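Local coordinates for WbbM protein (Klebsiella pneumoniae, PDB 6U4B) that acts as a bifunctional O-antigen polymerase, a trimeric enzyme that probably joins sugars through two glycosyltransferase modules in one chain, at residues A[28-36]-A[45-53]; A[288-297]-A[363-373]. All coordinates share one frame; numbering follows the deposited sequence.

Contact 1 (A[28-36]-A[45-53]); sequences SVKIYTSHH and AIIKPLHVG
Y32, K48 and L50 meet on one face of a parallel strand pair. The tyrosine ring lies alongside K48, with Y32 CD1 3.6 Å from K48 CB, while the methyl L50 CD1 comes within 3.9 Å of the same carbon, Y32 CD1. The phenol reaches beyond the pair to E92, and helix 82-91 covers this side with V88 and W87. Further along the face, the V52 methyl CG1 sits 3.4 Å from S34 OG, close to A84 of that helix.

The opposite face is more polar, though still closely packed. T33 sets its methyl CG2 3.8 Å from I47 CG2, and its hydroxyl OG1 is hydrogen-bonded at 3.0 Å to H35 NE2. H35 CG lies beside its own backbone N (chi1 -53°), which folds the imidazole back along the strand; T33 OG1 and L50 O both lie at the ring's edge. P49 CB leans on the ring obliquely, 3.6 Å from H35 NE2. With S39 bonded to ND1, both imidazole nitrogens are engaged and the ring's rotation is largely fixed.

Looser packing marks the margins. The K48 chain bends at chi2 and chi3 and leads its end away from the partner strand; K48 is an exposed residue. At the far end, a water links the two segments, donating to H36 O at 2.8 Å and lying 2.9 Å from H51 NE2, in place of a direct bond between that carbonyl and the ring.

Between these zones the backbones alternate as parallel strands do: I31, T33 and H35 each use both N-H and C=O, against I46, K48, L50 and V52. Strand 29-35 also pairs in parallel with 97-102, so this is one step of a mixed sheet flanked by helices, consistent with a GT-A-like α/β fold in the DUF4422 region.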
loop_
_atom_site.group_PDB
_atom_site.type_symbol
_atom_site.label_atom_id
_atom_site.label_comp_id
_atom_site.label_asym_id
_atom_site.label_seq_id
_atom_site.Cartn_x
_atom_site.Cartn_y
_atom_site.Cartn_z
ATOM N N SER A 28 -11.935 49.039 -29.383
ATOM C CA SER A 28 -11.916 47.656 -28.927
ATOM C C SER A 28 -12.960 47.440 -27.843
ATOM O O SER A 28 -13.131 48.278 -26.951
ATOM C CB SER A 28 -10.534 47.268 -28.395
ATOM O OG SER A 28 -9.518 47.515 -29.357
ATOM N N VAL A 29 -13.654 46.306 -27.920
ATOM C CA VAL A 29 -14.693 45.951 -26.964
ATOM C C VAL A 29 -14.460 44.520 -26.502
ATOM O O VAL A 29 -14.216 43.630 -27.323
ATOM C CB VAL A 29 -16.104 46.101 -27.567
ATOM C CG1 VAL A 29 -17.159 45.834 -26.512
ATOM C CG2 VAL A 29 -16.279 47.491 -28.172
ATOM N N LYS A 30 -14.522 44.307 -25.190
ATOM C CA LYS A 30 -14.473 42.972 -24.604
ATOM C C LYS A 30 -15.508 42.915 -23.494
ATOM O O LYS A 30 -15.404 43.654 -22.510
ATOM C CB LYS A 30 -13.076 42.643 -24.068
ATOM C CG LYS A 30 -12.055 42.356 -25.157
ATOM C CD LYS A 30 -10.654 42.203 -24.590
ATOM C CE LYS A 30 -10.145 40.779 -24.748
ATOM N NZ LYS A 30 -8.704 40.676 -24.385
ATOM N N ILE A 31 -16.509 42.058 -23.659
ATOM C CA ILE A 31 -17.586 41.898 -22.690
ATOM C C ILE A 31 -17.561 40.464 -22.185
ATOM O O ILE A 31 -17.435 39.524 -22.979
ATOM C CB ILE A 31 -18.955 42.241 -23.301
ATOM C CG1 ILE A 31 -18.932 43.647 -23.905
ATOM C CG2 ILE A 31 -20.051 42.134 -22.251
ATOM C CD1 ILE A 31 -20.165 43.983 -24.707
ATOM N N TYR A 32 -17.684 40.296 -20.872
ATOM C CA TYR A 32 -17.564 38.996 -20.229
ATOM C C TYR A 32 -18.914 38.545 -19.690
ATOM O O TYR A 32 -19.656 39.336 -19.103
ATOM C CB TYR A 32 -16.531 39.049 -19.097
ATOM C CG TYR A 32 -15.156 39.458 -19.571
ATOM C CD1 TYR A 32 -14.193 38.506 -19.876
ATOM C CD2 TYR A 32 -14.827 40.800 -19.728
ATOM C CE1 TYR A 32 -12.937 38.878 -20.318
ATOM C CE2 TYR A 32 -13.578 41.182 -20.171
ATOM C CZ TYR A 32 -12.637 40.218 -20.463
ATOM O OH TYR A 32 -11.390 40.598 -20.904
ATOM N N THR A 33 -19.231 37.270 -19.899
ATOM C CA THR A 33 -20.451 36.668 -19.379
ATOM C C THR A 33 -20.103 35.676 -18.276
ATOM O O THR A 33 -19.117 34.937 -18.379
ATOM C CB THR A 33 -21.246 35.966 -20.486
ATOM O OG1 THR A 33 -20.386 35.080 -21.216
ATOM C CG2 THR A 33 -21.843 36.988 -21.442
ATOM N N SER A 34 -20.916 35.662 -17.223
ATOM C CA SER A 34 -20.657 34.854 -16.037
ATOM C C SER A 34 -21.507 33.590 -16.071
ATOM O O SER A 34 -22.739 33.666 -16.116
ATOM C CB SER A 34 -20.939 35.652 -14.766
ATOM O OG SER A 34 -19.955 36.652 -14.575
ATOM N N HIS A 35 -20.847 32.438 -16.031
ATOM C CA HIS A 35 -21.511 31.145 -16.027
ATOM C C HIS A 35 -21.089 30.357 -14.793
ATOM O O HIS A 35 -19.949 30.459 -14.331
ATOM C CB HIS A 35 -21.176 30.341 -17.290
ATOM C CG HIS A 35 -21.430 31.078 -18.570
ATOM N ND1 HIS A 35 -22.463 30.753 -19.424
ATOM C CD2 HIS A 35 -20.776 32.114 -19.148
ATOM C CE1 HIS A 35 -22.437 31.559 -20.470
ATOM N NE2 HIS A 35 -21.423 32.395 -20.328
ATOM N N HIS A 36 -22.024 29.570 -14.261
ATOM C CA HIS A 36 -21.758 28.689 -13.132
ATOM C C HIS A 36 -22.123 27.241 -13.422
ATOM O O HIS A 36 -21.896 26.374 -12.569
ATOM C CB HIS A 36 -22.512 29.174 -11.885
ATOM C CG HIS A 36 -23.993 28.974 -11.955
ATOM N ND1 HIS A 36 -24.828 29.809 -12.666
ATOM C CD2 HIS A 36 -24.790 28.031 -11.398
ATOM C CE1 HIS A 36 -26.075 29.388 -12.546
ATOM N NE2 HIS A 36 -26.079 28.310 -11.781
ATOM N N ALA A 45 -17.150 36.930 -31.084
ATOM C CA ALA A 45 -15.807 36.760 -30.547
ATOM C C ALA A 45 -15.478 37.774 -29.460
ATOM O O ALA A 45 -14.567 37.534 -28.661
ATOM C CB ALA A 45 -14.778 36.858 -31.675
ATOM N N ILE A 46 -16.196 38.899 -29.409
ATOM C CA ILE A 46 -15.917 39.917 -28.398
ATOM C C ILE A 46 -16.553 39.603 -27.054
ATOM O O ILE A 46 -16.293 40.318 -26.077
ATOM C CB ILE A 46 -16.377 41.304 -28.880
ATOM C CG1 ILE A 46 -17.902 41.375 -28.940
ATOM C CG2 ILE A 46 -15.791 41.603 -30.244
ATOM C CD1 ILE A 46 -18.422 42.716 -29.396
ATOM N N ILE A 47 -17.377 38.563 -26.969
ATOM C CA ILE A 47 -17.969 38.129 -25.708
ATOM C C ILE A 47 -17.157 36.952 -25.184
ATOM O O ILE A 47 -17.042 35.918 -25.852
ATOM C CB ILE A 47 -19.451 37.754 -25.868
ATOM C CG1 ILE A 47 -20.316 39.011 -25.993
ATOM C CG2 ILE A 47 -19.922 36.935 -24.672
ATOM C CD1 ILE A 47 -20.571 39.467 -27.399
ATOM N N LYS A 48 -16.589 37.109 -23.990
ATOM C CA LYS A 48 -15.732 36.086 -23.400
ATOM C C LYS A 48 -16.444 35.444 -22.219
ATOM O O LYS A 48 -16.687 36.121 -21.209
ATOM C CB LYS A 48 -14.399 36.693 -22.954
ATOM C CG LYS A 48 -13.674 37.482 -24.037
ATOM C CD LYS A 48 -13.020 36.578 -25.076
ATOM C CE LYS A 48 -11.730 35.960 -24.550
ATOM N NZ LYS A 48 -10.975 35.246 -25.620
ATOM N N PRO A 49 -16.808 34.165 -22.291
ATOM C CA PRO A 49 -17.473 33.524 -21.150
ATOM C C PRO A 49 -16.490 33.172 -20.044
ATOM O O PRO A 49 -15.339 32.802 -20.297
ATOM C CB PRO A 49 -18.092 32.265 -21.768
ATOM C CG PRO A 49 -17.220 31.961 -22.947
ATOM C CD PRO A 49 -16.756 33.292 -23.478
ATOM N N LEU A 50 -16.957 33.298 -18.803
ATOM C CA LEU A 50 -16.160 32.982 -17.626
ATOM C C LEU A 50 -16.955 32.071 -16.706
ATOM O O LEU A 50 -18.142 32.310 -16.457
ATOM C CB LEU A 50 -15.738 34.249 -16.868
ATOM C CG LEU A 50 -14.647 35.114 -17.502
ATOM C CD1 LEU A 50 -14.415 36.366 -16.673
ATOM C CD2 LEU A 50 -13.357 34.327 -17.658
ATOM N N HIS A 51 -16.296 31.027 -16.212
ATOM C CA HIS A 51 -16.858 30.138 -15.200
ATOM C C HIS A 51 -16.549 30.760 -13.843
ATOM O O HIS A 51 -15.454 30.589 -13.303
ATOM C CB HIS A 51 -16.267 28.738 -15.344
ATOM C CG HIS A 51 -16.793 27.741 -14.358
ATOM N ND1 HIS A 51 -16.391 26.422 -14.353
ATOM C CD2 HIS A 51 -17.687 27.862 -13.347
ATOM C CE1 HIS A 51 -17.012 25.776 -13.384
ATOM N NE2 HIS A 51 -17.804 26.626 -12.757
ATOM N N VAL A 52 -17.510 31.492 -13.290
ATOM C CA VAL A 52 -17.281 32.193 -12.030
ATOM C C VAL A 52 -17.395 31.208 -10.876
ATOM O O VAL A 52 -18.141 30.222 -10.937
ATOM C CB VAL A 52 -18.251 33.382 -11.864
ATOM C CG1 VAL A 52 -18.062 34.371 -13.000
ATOM C CG2 VAL A 52 -19.694 32.903 -11.783
ATOM N N GLY A 53 -16.637 31.471 -9.813
ATOM C CA GLY A 53 -16.587 30.545 -8.694
ATOM C C GLY A 53 -16.025 29.187 -9.045
ATOM O O GLY A 53 -16.379 28.190 -8.407
HETATM O O HOH W 1 -19.811 26.347 -10.709
#

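Contact 2 (A[288-297]-A[363-373]); sequences ETFNGALNPV and RFFDVNAFTEI
F290 and F365 form the apolar centre, arriving from opposite directions. F365 CZ rests over one face of the F290 ring, 3.5 Å from F290 CZ, with the ring planes inclined at 49°. F290 CG stands anti to the backbone N (chi1 171°), which turns the ring toward strand 360-366, with G292 N over its other face; the methyl I373 CD1 meets its edge, 3.6 Å from F290 CD2. L294 packs more loosely beside F365, and L395 touches both.

Hydrogen bonds hold the two ends. F290 N donates to E372 O at 2.9 Å, while R363 turns its guanidinium to N295 O, with NH1 at 2.9 Å and a weaker bond from NH2. V297 CG1 covers one face of that guanidinium, 3.4 Å from R363 CZ, and D334 supplies its salt bridge.

Charge enters once more where E288 OE1 and E372 OE1 approach to 3.9 Å, a potentially unfavourable pair probably eased by the E288 salt bridge to R104.

Here an irregular linker between strands 277-285 and 302-309 packs against the end of strand 360-366 and the 3-10 segment 367-371, with the D366-N368 Asx turn at their junction; the strand belongs to the sheet of the glycosyltransferase family 8 region.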
loop_
_atom_site.group_PDB
_atom_site.type_symbol
_atom_site.label_atom_id
_atom_site.label_comp_id
_atom_site.label_asym_id
_atom_site.label_seq_id
_atom_site.Cartn_x
_atom_site.Cartn_y
_atom_site.Cartn_z
ATOM N N GLU A 288 -32.868 27.474 -21.149
ATOM C CA GLU A 288 -31.430 27.258 -21.091
ATOM C C GLU A 288 -31.036 26.117 -22.018
ATOM O O GLU A 288 -31.714 25.088 -22.085
ATOM C CB GLU A 288 -30.993 26.952 -19.658
ATOM C CG GLU A 288 -29.549 27.316 -19.362
ATOM C CD GLU A 288 -29.191 27.124 -17.901
ATOM O OE1 GLU A 288 -28.500 26.133 -17.581
ATOM O OE2 GLU A 288 -29.612 27.962 -17.074
ATOM N N THR A 289 -29.943 26.316 -22.750
ATOM C CA THR A 289 -29.376 25.302 -23.630
ATOM C C THR A 289 -27.882 25.189 -23.348
ATOM O O THR A 289 -27.336 25.887 -22.487
ATOM C CB THR A 289 -29.631 25.638 -25.105
ATOM O OG1 THR A 289 -29.017 26.893 -25.418
ATOM C CG2 THR A 289 -31.126 25.731 -25.390
ATOM N N PHE A 290 -27.214 24.294 -24.074
ATOM C CA PHE A 290 -25.768 24.144 -23.979
ATOM C C PHE A 290 -25.199 23.920 -25.368
ATOM O O PHE A 290 -25.672 23.047 -26.102
ATOM C CB PHE A 290 -25.380 22.984 -23.056
ATOM C CG PHE A 290 -23.916 22.654 -23.087
ATOM C CD1 PHE A 290 -22.998 23.437 -22.400
ATOM C CD2 PHE A 290 -23.456 21.562 -23.811
ATOM C CE1 PHE A 290 -21.649 23.136 -22.432
ATOM C CE2 PHE A 290 -22.111 21.254 -23.851
ATOM C CZ PHE A 290 -21.204 22.040 -23.160
ATOM N N ASN A 291 -24.176 24.708 -25.719
ATOM C CA ASN A 291 -23.567 24.646 -27.042
ATOM C C ASN A 291 -22.045 24.580 -26.990
ATOM O O ASN A 291 -21.399 24.667 -28.042
ATOM C CB ASN A 291 -24.010 25.847 -27.900
ATOM C CG ASN A 291 -23.506 27.185 -27.358
ATOM O OD1 ASN A 291 -23.049 27.285 -26.212
ATOM N ND2 ASN A 291 -23.607 28.222 -28.175
ATOM N N GLY A 292 -21.460 24.423 -25.804
ATOM C CA GLY A 292 -20.022 24.414 -25.651
ATOM C C GLY A 292 -19.384 23.079 -26.000
ATOM O O GLY A 292 -20.021 22.145 -26.492
ATOM N N ALA A 293 -18.082 23.007 -25.734
ATOM C CA ALA A 293 -17.282 21.820 -26.003
ATOM C C ALA A 293 -16.043 21.868 -25.121
ATOM O O ALA A 293 -15.611 22.944 -24.698
ATOM C CB ALA A 293 -16.887 21.722 -27.482
ATOM N N LEU A 294 -15.477 20.695 -24.850
ATOM C CA LEU A 294 -14.295 20.597 -24.007
ATOM C C LEU A 294 -13.033 20.705 -24.850
ATOM O O LEU A 294 -12.934 20.104 -25.922
ATOM C CB LEU A 294 -14.295 19.284 -23.224
ATOM C CG LEU A 294 -15.374 19.196 -22.148
ATOM C CD1 LEU A 294 -15.324 17.858 -21.441
ATOM C CD2 LEU A 294 -15.224 20.338 -21.151
ATOM N N ASN A 295 -12.081 21.468 -24.362
ATOM C CA ASN A 295 -10.843 21.587 -25.108
ATOM C C ASN A 295 -9.784 20.642 -24.555
ATOM O O ASN A 295 -9.775 20.339 -23.357
ATOM C CB ASN A 295 -10.317 23.025 -25.057
ATOM C CG ASN A 295 -11.034 23.938 -26.032
ATOM O OD1 ASN A 295 -12.196 24.292 -25.831
ATOM N ND2 ASN A 295 -10.343 24.325 -27.098
ATOM N N PRO A 296 -8.892 20.150 -25.415
ATOM C CA PRO A 296 -7.787 19.317 -24.931
ATOM C C PRO A 296 -6.917 20.081 -23.944
ATOM O O PRO A 296 -6.730 21.295 -24.054
ATOM C CB PRO A 296 -7.016 18.973 -26.210
ATOM C CG PRO A 296 -8.016 19.137 -27.314
ATOM C CD PRO A 296 -8.903 20.265 -26.884
ATOM N N VAL A 297 -6.393 19.353 -22.958
ATOM C CA VAL A 297 -5.521 19.950 -21.954
ATOM C C VAL A 297 -4.042 19.737 -22.262
ATOM O O VAL A 297 -3.202 20.505 -21.766
ATOM C CB VAL A 297 -5.856 19.424 -20.543
ATOM C CG1 VAL A 297 -7.170 20.014 -20.064
ATOM C CG2 VAL A 297 -5.926 17.910 -20.546
ATOM N N ARG A 363 -10.909 15.573 -15.448
ATOM C CA ARG A 363 -11.890 16.646 -15.407
ATOM C C ARG A 363 -13.287 16.043 -15.380
ATOM O O ARG A 363 -13.503 14.904 -15.803
ATOM C CB ARG A 363 -11.743 17.594 -16.604
ATOM C CG ARG A 363 -10.432 18.367 -16.639
ATOM C CD ARG A 363 -10.312 19.174 -17.922
ATOM N NE ARG A 363 -10.199 18.317 -19.101
ATOM C CZ ARG A 363 -10.341 18.745 -20.352
ATOM N NH1 ARG A 363 -10.611 20.021 -20.597
ATOM N NH2 ARG A 363 -10.217 17.896 -21.362
ATOM N N PHE A 364 -14.234 16.820 -14.867
ATOM C CA PHE A 364 -15.621 16.397 -14.745
ATOM C C PHE A 364 -16.519 17.306 -15.569
ATOM O O PHE A 364 -16.299 18.521 -15.633
ATOM C CB PHE A 364 -16.084 16.412 -13.286
ATOM C CG PHE A 364 -15.423 15.374 -12.430
ATOM C CD1 PHE A 364 -15.915 14.080 -12.386
ATOM C CD2 PHE A 364 -14.311 15.690 -11.668
ATOM C CE1 PHE A 364 -15.305 13.116 -11.599
ATOM C CE2 PHE A 364 -13.696 14.733 -10.876
ATOM C CZ PHE A 364 -14.195 13.445 -10.842
ATOM N N PHE A 365 -17.534 16.712 -16.188
ATOM C CA PHE A 365 -18.564 17.457 -16.898
ATOM C C PHE A 365 -19.923 16.901 -16.505
ATOM O O PHE A 365 -20.120 15.682 -16.505
ATOM C CB PHE A 365 -18.373 17.375 -18.416
ATOM C CG PHE A 365 -19.376 18.182 -19.193
ATOM C CD1 PHE A 365 -19.240 19.557 -19.303
ATOM C CD2 PHE A 365 -20.457 17.568 -19.804
ATOM C CE1 PHE A 365 -20.164 20.309 -20.012
ATOM C CE2 PHE A 365 -21.388 18.315 -20.518
ATOM C CZ PHE A 365 -21.239 19.687 -20.622
ATOM N N ASP A 366 -20.847 17.792 -16.154
ATOM C CA ASP A 366 -22.205 17.389 -15.809
ATOM C C ASP A 366 -22.881 16.755 -17.019
ATOM O O ASP A 366 -23.230 17.452 -17.978
ATOM C CB ASP A 366 -23.009 18.591 -15.308
ATOM C CG ASP A 366 -24.377 18.200 -14.763
ATOM O OD1 ASP A 366 -25.056 19.076 -14.189
ATOM O OD2 ASP A 366 -24.768 17.020 -14.887
ATOM N N VAL A 367 -23.076 15.434 -16.976
ATOM C CA VAL A 367 -23.663 14.723 -18.105
ATOM C C VAL A 367 -25.077 15.205 -18.401
ATOM O O VAL A 367 -25.541 15.102 -19.542
ATOM C CB VAL A 367 -23.632 13.201 -17.842
ATOM C CG1 VAL A 367 -24.696 12.805 -16.824
ATOM C CG2 VAL A 367 -23.793 12.417 -19.144
ATOM N N ASN A 368 -25.768 15.764 -17.403
ATOM C CA ASN A 368 -27.166 16.142 -17.563
ATOM C C ASN A 368 -27.362 17.337 -18.485
ATOM O O ASN A 368 -28.501 17.611 -18.877
ATOM C CB ASN A 368 -27.780 16.425 -16.193
ATOM C CG ASN A 368 -27.768 15.202 -15.295
ATOM O OD1 ASN A 368 -28.512 14.248 -15.524
ATOM N ND2 ASN A 368 -26.918 15.219 -14.274
ATOM N N ALA A 369 -26.289 18.042 -18.854
ATOM C CA ALA A 369 -26.406 19.103 -19.845
ATOM C C ALA A 369 -26.798 18.562 -21.215
ATOM O O ALA A 369 -27.237 19.337 -22.071
ATOM C CB ALA A 369 -25.092 19.875 -19.951
ATOM N N PHE A 370 -26.647 17.253 -21.437
ATOM C CA PHE A 370 -26.961 16.662 -22.732
ATOM C C PHE A 370 -28.449 16.703 -23.056
ATOM O O PHE A 370 -28.815 16.568 -24.227
ATOM C CB PHE A 370 -26.464 15.216 -22.785
ATOM C CG PHE A 370 -24.967 15.089 -22.814
ATOM C CD1 PHE A 370 -24.176 16.141 -23.242
ATOM C CD2 PHE A 370 -24.352 13.911 -22.419
ATOM C CE1 PHE A 370 -22.800 16.027 -23.273
ATOM C CE2 PHE A 370 -22.973 13.787 -22.446
ATOM C CZ PHE A 370 -22.196 14.848 -22.873
ATOM N N THR A 371 -29.315 16.884 -22.056
ATOM C CA THR A 371 -30.748 16.928 -22.320
ATOM C C THR A 371 -31.188 18.222 -22.989
ATOM O O THR A 371 -32.366 18.341 -23.349
ATOM C CB THR A 371 -31.537 16.737 -21.022
ATOM O OG1 THR A 371 -31.266 17.825 -20.130
ATOM C CG2 THR A 371 -31.151 15.426 -20.354
ATOM N N GLU A 372 -30.284 19.183 -23.171
ATOM C CA GLU A 372 -30.634 20.492 -23.711
ATOM C C GLU A 372 -29.552 20.996 -24.657
ATOM O O GLU A 372 -29.175 22.171 -24.626
ATOM C CB GLU A 372 -30.883 21.499 -22.588
ATOM C CG GLU A 372 -29.882 21.404 -21.443
ATOM C CD GLU A 372 -30.191 22.376 -20.324
ATOM O OE1 GLU A 372 -29.296 23.165 -19.954
ATOM O OE2 GLU A 372 -31.335 22.355 -19.822
ATOM N N ILE A 373 -29.044 20.118 -25.518
ATOM C CA ILE A 373 -28.087 20.533 -26.540
ATOM C C ILE A 373 -28.792 21.399 -27.579
ATOM O O ILE A 373 -28.337 22.496 -27.903
ATOM C CB ILE A 373 -27.409 19.325 -27.209
ATOM C CG1 ILE A 373 -26.709 18.452 -26.166
ATOM C CG2 ILE A 373 -26.401 19.797 -28.248
ATOM C CD1 ILE A 373 -25.471 19.087 -25.581
#

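In the fold
Contact 1 is mostly buried within the N-terminal sheet, whereas contact 2 is only partly buried and lies near the centre of the folded chain, where the connection between the two sheets runs. They involve different elements and do not touch: centres about 17 Å apart, nearest atoms about 6 Å. Regular parallel backbone pairing dominates 28-36 with 45-53; aromatic packing and an arginine grip replace it in 288-297 with 363-373. Two intermediaries nevertheless connect them: F41 meets the H35 ring edge-to-face and hydrogen-bonds through its backbone N to N291 OD1, while Y103 packs against H36 and hydrogen-bonds to E288. Both contacts lie away from the magnesium site at D406, D408 and H560.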